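Local coordinates for protein MGS-M5 (PDB 4Q3N) that probably catalyses the NAD-dependent interconversion of L-lactate and pyruvate, as a Rossmann-fold member of the lactate/malate dehydrogenase family, at residues E203-F206 with E207-E210. Sequence-based numbering, arbitrary orientation.
Sequences EISF and EDLE. With NA (sodium ion), chain B.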
# COMPACT_ATOMS: atom_id res chain seq x y z
N GLU A 203 -15.60 -28.17 11.15
CA GLU A 203 -14.26 -28.03 10.56
C GLU A 203 -13.09 -28.19 11.54
O GLU A 203 -11.97 -28.38 11.11
CB GLU A 203 -14.13 -26.66 9.89
CG GLU A 203 -14.91 -26.51 8.59
CD GLU A 203 -16.41 -26.16 8.77
OE1 GLU A 203 -16.92 -26.12 9.92
OE2 GLU A 203 -17.08 -25.91 7.75
N ILE A 204 -13.32 -28.01 12.84
CA ILE A 204 -12.20 -28.05 13.79
C ILE A 204 -12.64 -28.72 15.10
O ILE A 204 -13.72 -28.47 15.62
CB ILE A 204 -11.59 -26.65 14.04
CG1 ILE A 204 -10.25 -26.77 14.77
CG2 ILE A 204 -12.58 -25.68 14.75
CD1 ILE A 204 -9.33 -25.51 14.56
N SER A 205 -11.79 -29.63 15.58
CA SER A 205 -12.10 -30.39 16.79
C SER A 205 -10.95 -30.28 17.80
O SER A 205 -9.86 -29.81 17.47
CB SER A 205 -12.35 -31.88 16.47
OG SER A 205 -13.41 -32.07 15.55
N PHE A 206 -11.20 -30.73 19.02
CA PHE A 206 -10.16 -30.78 20.05
C PHE A 206 -8.91 -31.54 19.56
O PHE A 206 -7.80 -31.10 19.81
CB PHE A 206 -10.73 -31.42 21.32
CG PHE A 206 -9.83 -31.33 22.51
CD1 PHE A 206 -9.79 -30.17 23.30
CD2 PHE A 206 -9.02 -32.42 22.88
CE1 PHE A 206 -8.94 -30.09 24.43
CE2 PHE A 206 -8.17 -32.35 24.00
CZ PHE A 206 -8.13 -31.20 24.78
N GLU A 207 -9.08 -32.64 18.82
CA GLU A 207 -7.93 -33.43 18.34
C GLU A 207 -7.06 -32.66 17.40
O GLU A 207 -5.85 -32.91 17.31
CB GLU A 207 -8.39 -34.71 17.62
CG GLU A 207 -9.09 -35.71 18.53
CD GLU A 207 -10.48 -35.25 18.96
OE1 GLU A 207 -11.26 -34.77 18.10
OE2 GLU A 207 -10.80 -35.39 20.17
N ASP A 208 -7.66 -31.72 16.67
CA ASP A 208 -6.90 -30.97 15.70
C ASP A 208 -5.89 -30.07 16.41
O ASP A 208 -4.87 -29.69 15.82
CB ASP A 208 -7.84 -30.12 14.80
CG ASP A 208 -8.80 -30.99 14.02
OD1 ASP A 208 -8.41 -32.14 13.63
OD2 ASP A 208 -9.95 -30.54 13.82
N LEU A 209 -6.20 -29.69 17.65
CA LEU A 209 -5.40 -28.70 18.35
C LEU A 209 -4.01 -29.26 18.63
O LEU A 209 -3.01 -28.60 18.43
CB LEU A 209 -6.06 -28.28 19.68
CG LEU A 209 -7.42 -27.57 19.55
CD1 LEU A 209 -7.93 -27.07 20.92
CD2 LEU A 209 -7.34 -26.46 18.52
N GLU A 210 -3.96 -30.50 19.11
CA GLU A 210 -2.67 -31.12 19.42
C GLU A 210 -1.90 -31.30 18.13
O GLU A 210 -0.70 -31.04 18.08
CB GLU A 210 -2.87 -32.46 20.17
CG GLU A 210 -1.57 -33.17 20.66
CD GLU A 210 -0.76 -32.37 21.69
OE1 GLU A 210 -1.29 -31.40 22.30
OE2 GLU A 210 0.42 -32.71 21.89
NA NA B . -15.88 -28.97 16.06
O HOH W 1 -15.56 -31.11 14.96
O HOH W 2 -5.92 -31.82 21.26
O HOH W 3 -18.50 -29.51 15.87
O HOH W 4 -15.90 -30.51 17.82
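The carboxylate of D208 reaches back over the start of its own helix to take the backbone N-H of S205, with OD2 2.7 Å from S205 N. The bond is moderately bent (153° at the hydrogen), and the donor approaches from above the carboxylate plane, 40° out of it. In return, D208 N donates to S205 O at 3.0 Å, so the two residues are gripped twice. The same OD2 rests 3.4 Å from I204 CA, while I204 CG1 passes across the aspartate. Setting CG beside the backbone N (chi1 -62°) turns the D208 carboxylate back toward S205. This is the aspartate half of a capping box at the N-terminus of helix 206-227, in the C-terminal alpha/beta domain. In the S205 conformer described here, one of two deposited, OG does not make the reciprocal bond to D208 N but turns to the sodium side, where its link to a metal-bound water is doubtfully short. Acidic residues suit this first turn, whose helix dipole should favour negative charge; E207, its chain bent at chi2, also curls back, bringing OE1 within 3.5 Å of S205 CB. One residue on, L209 N bonds to F206 O at 3.0 Å, and the more exposed phenyl ring meets the buried leucine obliquely, with F206 CD1 4.3 Å from L209 CD1. Farther out, I204 O binds the sodium ion at 2.3 Å beside three waters, and I198 O and M201 O complete the site. The I204 side chain, apolar and buried, packs on Y160, I161 and V197; L209 touches I198.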